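Local coordinates for succinylglutamate desuccinylase (Vibrio parahaemolyticus, PDB 2BCO), which probably hydrolyses N-succinylglutamate to succinate and glutamate with one zinc ion per subunit, the last step of arginine breakdown by the AST pathway, at residues Asp13-His18 with Ser100-Thr105; Pro98-Thr101 with Phe107-Glu110; Asn113-Phe116 with Glu120-Pro123. One frame throughout, in Å; residues are numbered along the deposited sequence.

Contact 1 of 3, residues Asp13-His18 with Ser100-Thr105; sequences DTLDVH and STLAHT
Leu15 O, at the end of helix 10-15, lies in the fork of the Leu102 side chain: Leu102 CD2 approaches Leu15 O to 3.6 Å and Leu102 CD1 comes to 3.7 Å from the same oxygen. These are van der Waals contacts, with two methyls straddling a carbonyl. The side chains of Leu15 and Leu102 pass alongside each other heading opposite ways, and their nearest carbons, Leu15 CG and Leu102 CD2, are 4.1 Å apart. Leu102 carries its CG anti to the carbonyl carbon and beside N (chi1 -70°), which sends the fork across to helix 10-15. Val17 adds a looser touch of CG2 on Leu102 CD1 at 4.5 Å. From the residue before Leu102, Thr101 CG2 comes within 4.4 Å of Leu15 CD1, while Thr101 OG1 is hydrogen-bonded to Gly64 O, next to the zinc ligand His63. Behind Leu102 the chain turns back. Ser100 OG donates to Thr105 O at 2.9 Å, approaching from above the carbonyl plane, and Thr105 N reaches Ser100 O at 3.1 Å. With the weak bond from His104 N to Thr101 O and the positive phi of His104, this is the Schellman motif that ends helix 98-102.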
loop_
_atom_site.group_PDB
_atom_site.type_symbol
_atom_site.label_atom_id
_atom_site.label_comp_id
_atom_site.label_asym_id
_atom_site.label_seq_id
_atom_site.Cartn_x
_atom_site.Cartn_y
_atom_site.Cartn_z
ATOM N N ASP A 13 4.518 14.814 15.828
ATOM C CA ASP A 13 5.271 14.229 16.928
ATOM C C ASP A 13 6.205 13.153 16.386
ATOM O O ASP A 13 7.372 13.078 16.774
ATOM C CB ASP A 13 4.347 13.597 17.967
ATOM C CG ASP A 13 3.666 14.624 18.853
ATOM O OD1 ASP A 13 3.274 14.250 19.978
ATOM O OD2 ASP A 13 3.507 15.792 18.435
ATOM N N THR A 14 5.686 12.319 15.488
ATOM C CA THR A 14 6.477 11.245 14.906
ATOM C C THR A 14 7.729 11.797 14.237
ATOM O O THR A 14 8.801 11.194 14.320
ATOM C CB THR A 14 5.658 10.440 13.859
ATOM O OG1 THR A 14 4.575 9.763 14.508
ATOM C CG2 THR A 14 6.526 9.413 13.178
ATOM N N LEU A 15 7.594 12.947 13.585
ATOM C CA LEU A 15 8.720 13.566 12.894
ATOM C C LEU A 15 9.723 14.266 13.809
ATOM O O LEU A 15 10.845 14.542 13.393
ATOM C CB LEU A 15 8.207 14.541 11.825
ATOM C CG LEU A 15 8.112 13.945 10.408
ATOM C CD1 LEU A 15 7.624 12.506 10.475
ATOM C CD2 LEU A 15 7.189 14.786 9.539
ATOM N N ASP A 16 9.329 14.536 15.052
ATOM C CA ASP A 16 10.221 15.196 16.003
ATOM C C ASP A 16 10.929 14.178 16.889
ATOM O O ASP A 16 10.300 13.499 17.700
ATOM C CB ASP A 16 9.440 16.189 16.868
ATOM C CG ASP A 16 10.326 16.906 17.874
ATOM O OD1 ASP A 16 11.480 17.235 17.526
ATOM O OD2 ASP A 16 9.867 17.156 19.007
ATOM N N VAL A 17 12.244 14.087 16.735
ATOM C CA VAL A 17 13.044 13.137 17.499
ATOM C C VAL A 17 13.087 13.410 19.002
ATOM O O VAL A 17 13.301 12.493 19.796
ATOM C CB VAL A 17 14.492 13.096 16.975
ATOM C CG1 VAL A 17 15.244 11.937 17.615
ATOM C CG2 VAL A 17 14.491 12.964 15.464
ATOM N N HIS A 18 12.878 14.663 19.395
ATOM C CA HIS A 18 12.928 15.029 20.807
ATOM C C HIS A 18 11.588 15.086 21.544
ATOM O O HIS A 18 11.144 16.161 21.952
ATOM C CB HIS A 18 13.651 16.369 20.969
ATOM C CG HIS A 18 15.097 16.327 20.583
ATOM N ND1 HIS A 18 15.519 16.056 19.298
ATOM C CD2 HIS A 18 16.221 16.516 21.314
ATOM C CE1 HIS A 18 16.839 16.082 19.256
ATOM N NE2 HIS A 18 17.290 16.358 20.466
ATOM N N SER A 100 13.483 8.604 7.294
ATOM C CA SER A 100 13.596 8.806 5.854
ATOM C C SER A 100 12.661 9.921 5.366
ATOM O O SER A 100 12.914 10.549 4.340
ATOM C CB SER A 100 13.296 7.498 5.116
ATOM O OG SER A 100 13.614 7.616 3.740
ATOM N N THR A 101 11.581 10.160 6.101
ATOM C CA THR A 101 10.649 11.215 5.735
ATOM C C THR A 101 11.344 12.548 6.007
ATOM O O THR A 101 11.064 13.553 5.358
ATOM C CB THR A 101 9.352 11.133 6.563
ATOM O OG1 THR A 101 8.750 9.851 6.376
ATOM C CG2 THR A 101 8.367 12.204 6.131
ATOM N N LEU A 102 12.269 12.544 6.964
ATOM C CA LEU A 102 13.020 13.750 7.308
ATOM C C LEU A 102 14.104 14.028 6.266
ATOM O O LEU A 102 14.355 15.176 5.906
ATOM C CB LEU A 102 13.648 13.604 8.695
ATOM C CG LEU A 102 12.663 13.609 9.869
ATOM C CD1 LEU A 102 13.369 13.137 11.121
ATOM C CD2 LEU A 102 12.083 15.013 10.063
ATOM N N ALA A 103 14.750 12.974 5.783
ATOM C CA ALA A 103 15.787 13.134 4.777
ATOM C C ALA A 103 15.116 13.384 3.429
ATOM O O ALA A 103 15.785 13.655 2.430
ATOM C CB ALA A 103 16.661 11.884 4.715
ATOM N N HIS A 104 13.790 13.277 3.413
ATOM C CA HIS A 104 12.992 13.502 2.205
ATOM C C HIS A 104 13.381 12.536 1.085
ATOM O O HIS A 104 13.346 12.896 -0.094
ATOM C CB HIS A 104 13.175 14.945 1.707
ATOM C CG HIS A 104 13.117 15.985 2.789
ATOM N ND1 HIS A 104 11.979 16.231 3.531
ATOM C CD2 HIS A 104 14.055 16.850 3.241
ATOM C CE1 HIS A 104 12.222 17.204 4.391
ATOM N NE2 HIS A 104 13.472 17.598 4.238
ATOM N N THR A 105 13.763 11.314 1.447
ATOM C CA THR A 105 14.152 10.324 0.447
ATOM C C THR A 105 13.270 9.090 0.526
ATOM O O THR A 105 12.499 8.929 1.465
ATOM C CB THR A 105 15.622 9.859 0.624
ATOM O OG1 THR A 105 15.758 9.149 1.862
ATOM C CG2 THR A 105 16.571 11.050 0.610
#

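Contact 2 of 3, residues Pro98-Thr101 with Phe107-Glu110; sequences PEST and FLEE
Glu99 and Leu108 meet where the loop after helix 98-102 folds back on that helix, inside the zinc-dependent catalytic domain of the AspA/AstE family. The Glu99 side chain leaves the helix fully extended, with CG anti to the backbone N (chi1 -176°), and crosses Leu108 at about a right angle. Leu108 CD1 underlies nearly its whole length. Glu99 CB is 4.0 Å from Leu108 CD1, and CG of Glu99 closes to 3.5 Å from that methyl. At the carboxylate, Glu99 CD lies 3.4 Å from Leu108 CD1. The methyl sits over the flat face of the group, nearly straight above CD, so the two oxygens are about equally far from it, Glu99 OE1 at 3.7 Å and OE2 at 3.8 Å from Leu108 CD1. The other branch of the leucine turns to the helix backbone, with Leu108 CD2 packed 3.9 Å from Ser100 CA. Glu126, near the start of helix 125-141, holds this part of the loop: its carboxylate takes hydrogen bonds from the backbone N of Leu108, Glu109 and Glu110. Ser100 OG, already bonded to Thr105 O, meets the loop by van der Waals contact, 3.3 Å from Phe107 CA.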
loop_
_atom_site.group_PDB
_atom_site.type_symbol
_atom_site.label_atom_id
_atom_site.label_comp_id
_atom_site.label_asym_id
_atom_site.label_seq_id
_atom_site.Cartn_x
_atom_site.Cartn_y
_atom_site.Cartn_z
ATOM N N PRO A 98 10.129 7.197 9.913
ATOM C CA PRO A 98 10.114 8.660 9.963
ATOM C C PRO A 98 11.479 9.309 9.668
ATOM O O PRO A 98 11.552 10.457 9.231
ATOM C CB PRO A 98 9.621 8.949 11.379
ATOM C CG PRO A 98 10.111 7.756 12.153
ATOM C CD PRO A 98 9.789 6.619 11.223
ATOM N N GLU A 99 12.560 8.576 9.890
ATOM C CA GLU A 99 13.870 9.145 9.633
ATOM C C GLU A 99 14.044 9.452 8.151
ATOM O O GLU A 99 14.664 10.448 7.786
ATOM C CB GLU A 99 14.977 8.203 10.112
ATOM C CG GLU A 99 16.373 8.777 9.950
ATOM C CD GLU A 99 17.446 7.903 10.578
ATOM O OE1 GLU A 99 18.639 8.255 10.463
ATOM O OE2 GLU A 99 17.100 6.867 11.187
ATOM N N SER A 100 13.483 8.604 7.294
ATOM C CA SER A 100 13.596 8.806 5.854
ATOM C C SER A 100 12.661 9.921 5.366
ATOM O O SER A 100 12.914 10.549 4.340
ATOM C CB SER A 100 13.296 7.498 5.116
ATOM O OG SER A 100 13.614 7.616 3.740
ATOM N N THR A 101 11.581 10.160 6.101
ATOM C CA THR A 101 10.649 11.215 5.735
ATOM C C THR A 101 11.344 12.548 6.007
ATOM O O THR A 101 11.064 13.553 5.358
ATOM C CB THR A 101 9.352 11.133 6.563
ATOM O OG1 THR A 101 8.750 9.851 6.376
ATOM C CG2 THR A 101 8.367 12.204 6.131
ATOM N N PHE A 107 14.354 5.988 0.824
ATOM C CA PHE A 107 14.919 5.178 1.890
ATOM C C PHE A 107 16.290 5.729 2.279
ATOM O O PHE A 107 16.783 6.678 1.662
ATOM C CB PHE A 107 15.040 3.727 1.431
ATOM C CG PHE A 107 15.849 3.546 0.167
ATOM C CD1 PHE A 107 17.239 3.642 0.186
ATOM C CD2 PHE A 107 15.220 3.245 -1.035
ATOM C CE1 PHE A 107 17.997 3.432 -0.982
ATOM C CE2 PHE A 107 15.959 3.030 -2.209
ATOM C CZ PHE A 107 17.351 3.123 -2.181
ATOM N N LEU A 108 16.901 5.148 3.305
ATOM C CA LEU A 108 18.209 5.608 3.747
ATOM C C LEU A 108 19.288 4.682 3.209
ATOM O O LEU A 108 20.206 5.125 2.516
ATOM C CB LEU A 108 18.259 5.663 5.268
ATOM C CG LEU A 108 17.225 6.611 5.891
ATOM C CD1 LEU A 108 17.374 6.584 7.400
ATOM C CD2 LEU A 108 17.419 8.035 5.364
ATOM N N GLU A 109 19.178 3.396 3.516
ATOM C CA GLU A 109 20.154 2.450 3.017
ATOM C C GLU A 109 19.559 1.530 1.951
ATOM O O GLU A 109 20.145 1.363 0.886
ATOM C CB GLU A 109 20.749 1.660 4.184
ATOM C CG GLU A 109 21.510 2.565 5.147
ATOM C CD GLU A 109 22.039 1.855 6.381
ATOM O OE1 GLU A 109 22.696 2.534 7.199
ATOM O OE2 GLU A 109 21.799 0.635 6.538
ATOM N N GLU A 110 18.386 0.962 2.213
ATOM C CA GLU A 110 17.762 0.063 1.241
ATOM C C GLU A 110 16.230 0.192 1.231
ATOM O O GLU A 110 15.629 0.539 2.241
ATOM C CB GLU A 110 18.155 -1.377 1.565
ATOM C CG GLU A 110 18.309 -2.264 0.354
ATOM C CD GLU A 110 18.383 -3.730 0.724
ATOM O OE1 GLU A 110 19.038 -4.038 1.734
ATOM O OE2 GLU A 110 17.795 -4.570 0.005
#

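Contact 3 of 3, residues Asn113-Phe116 with Glu120-Pro123; sequences NRLF and EHEP
Leu115 lays one methyl over a face of the His121 imidazole. Leu115 CD2 stands 3.9 Å from the ring centroid and 26° off the ring normal, a CH-pi contact made over the face but offset toward the rim. The shift is toward the nitrogen nearer the CB end: Leu115 CD2 is 3.6 Å from His121 ND1, and 3.9 Å from His121 CE1. The two side chains meet at a slant, and the leucine touches with CD2, while CD1 points away from the ring. In Leu115 the CG lies anti to the carbonyl carbon, beside N (chi1 -51°), and this brings CD2 round to the imidazole. His121 takes the same kind of first torsion (chi1 -62°), and this points the ring at the backbone of residues 113-116. There Arg114 O comes obliquely to the ring, 3.5 Å from His121 CE1, and Leu115 CA lies 4.1 Å from His121 NE2. The polar end is held by Asp117, whose OD2 is hydrogen-bonded to NE2. That bond fixes the rotation of the imidazole, and the carboxylate would probably favour a proton on that nitrogen. Asp117 belongs to the three residues between the segments, so a side-chain bond and a methyl-ring contact together close a tight loop in the catalytic domain. The Arg114 side chain leads away from His121, to about 7 Å from that of the zinc ligand His63. Leu115 also packs on Glu126 and Ala130 of helix 125-141. Beside it, Phe116 touches Ala130 and Leu133 of the same helix and stacks on Phe203 at the start of helix 203-211, while Asn113 rests on Ile62, just beyond strand 55-60.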
loop_
_atom_site.group_PDB
_atom_site.type_symbol
_atom_site.label_atom_id
_atom_site.label_comp_id
_atom_site.label_asym_id
_atom_site.label_seq_id
_atom_site.Cartn_x
_atom_site.Cartn_y
_atom_site.Cartn_z
ATOM N N ASN A 113 10.492 -1.752 1.353
ATOM C CA ASN A 113 9.479 -2.652 0.831
ATOM C C ASN A 113 9.961 -3.833 -0.009
ATOM O O ASN A 113 9.212 -4.372 -0.818
ATOM C CB ASN A 113 8.424 -1.843 0.078
ATOM C CG ASN A 113 7.028 -2.348 0.334
ATOM O OD1 ASN A 113 6.729 -2.851 1.420
ATOM N ND2 ASN A 113 6.162 -2.208 -0.650
ATOM N N ARG A 114 11.207 -4.241 0.211
ATOM C CA ARG A 114 11.794 -5.388 -0.468
ATOM C C ARG A 114 12.379 -6.319 0.590
ATOM O O ARG A 114 12.959 -7.352 0.276
ATOM C CB ARG A 114 12.908 -4.939 -1.414
ATOM C CG ARG A 114 12.428 -4.583 -2.811
ATOM C CD ARG A 114 13.494 -3.834 -3.607
ATOM N NE ARG A 114 12.970 -3.337 -4.880
ATOM C CZ ARG A 114 13.541 -2.381 -5.610
ATOM N NH1 ARG A 114 14.661 -1.803 -5.199
ATOM N NH2 ARG A 114 12.985 -1.995 -6.750
ATOM N N LEU A 115 12.191 -5.953 1.851
ATOM C CA LEU A 115 12.766 -6.693 2.968
ATOM C C LEU A 115 11.857 -7.579 3.799
ATOM O O LEU A 115 12.240 -7.982 4.891
ATOM C CB LEU A 115 13.459 -5.699 3.899
ATOM C CG LEU A 115 14.437 -4.755 3.194
ATOM C CD1 LEU A 115 15.032 -3.777 4.191
ATOM C CD2 LEU A 115 15.534 -5.583 2.534
ATOM N N PHE A 116 10.668 -7.898 3.300
ATOM C CA PHE A 116 9.756 -8.741 4.060
ATOM C C PHE A 116 9.737 -10.211 3.648
ATOM O O PHE A 116 9.068 -11.008 4.296
ATOM C CB PHE A 116 8.338 -8.173 4.005
ATOM C CG PHE A 116 8.182 -6.883 4.751
ATOM C CD1 PHE A 116 8.051 -6.876 6.138
ATOM C CD2 PHE A 116 8.231 -5.662 4.073
ATOM C CE1 PHE A 116 7.964 -5.676 6.842
ATOM C CE2 PHE A 116 8.147 -4.459 4.766
ATOM C CZ PHE A 116 8.017 -4.461 6.156
ATOM N N GLU A 120 17.839 -13.912 1.985
ATOM C CA GLU A 120 18.864 -13.384 2.880
ATOM C C GLU A 120 19.063 -11.900 2.593
ATOM O O GLU A 120 19.100 -11.485 1.436
ATOM C CB GLU A 120 20.193 -14.123 2.687
ATOM C CG GLU A 120 21.274 -13.705 3.682
ATOM C CD GLU A 120 22.629 -14.342 3.406
ATOM O OE1 GLU A 120 22.722 -15.589 3.404
ATOM O OE2 GLU A 120 23.605 -13.590 3.195
ATOM N N HIS A 121 19.185 -11.101 3.646
ATOM C CA HIS A 121 19.384 -9.668 3.487
ATOM C C HIS A 121 20.576 -9.186 4.311
ATOM O O HIS A 121 20.869 -9.732 5.373
ATOM C CB HIS A 121 18.124 -8.910 3.922
ATOM C CG HIS A 121 16.914 -9.236 3.107
ATOM N ND1 HIS A 121 16.780 -8.856 1.786
ATOM C CD2 HIS A 121 15.803 -9.946 3.408
ATOM C CE1 HIS A 121 15.641 -9.321 1.312
ATOM N NE2 HIS A 121 15.028 -9.988 2.272
ATOM N N GLU A 122 21.265 -8.168 3.817
ATOM C CA GLU A 122 22.398 -7.618 4.545
ATOM C C GLU A 122 21.829 -6.729 5.646
ATOM O O GLU A 122 20.718 -6.223 5.527
ATOM C CB GLU A 122 23.283 -6.789 3.604
ATOM C CG GLU A 122 23.946 -7.601 2.495
ATOM C CD GLU A 122 24.906 -8.655 3.032
ATOM O OE1 GLU A 122 25.887 -8.278 3.709
ATOM O OE2 GLU A 122 24.678 -9.856 2.780
ATOM N N PRO A 123 22.577 -6.535 6.740
ATOM C CA PRO A 123 22.060 -5.684 7.818
ATOM C C PRO A 123 21.949 -4.226 7.360
ATOM O O PRO A 123 22.928 -3.661 6.874
ATOM C CB PRO A 123 23.107 -5.844 8.925
ATOM C CG PRO A 123 23.781 -7.155 8.601
ATOM C CD PRO A 123 23.879 -7.117 7.106
#

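From the N terminus, helix 10-15 comes first, and contact 1 ties it to helix 98-102 across 82 residues of sequence, closing a long loop that holds the strands from 24-27 to 90-95 and helix 68-81. Contact 2 opens on helix 98-102 before contact 1 has closed, so the two overlap along the chain, sharing Ser100 and Thr101. They touch where Thr14 CG2 meets Pro98 CB and Ala103 CB meets Leu108 CD2. Contact 3 follows both, closing a still shorter loop, and touches contact 2 through Glu110 and Leu115, but not contact 1. Together they tie the N-terminal helix, helix 98-102 and the loop leading to helix 125-141 into the side of the domain near the zinc site.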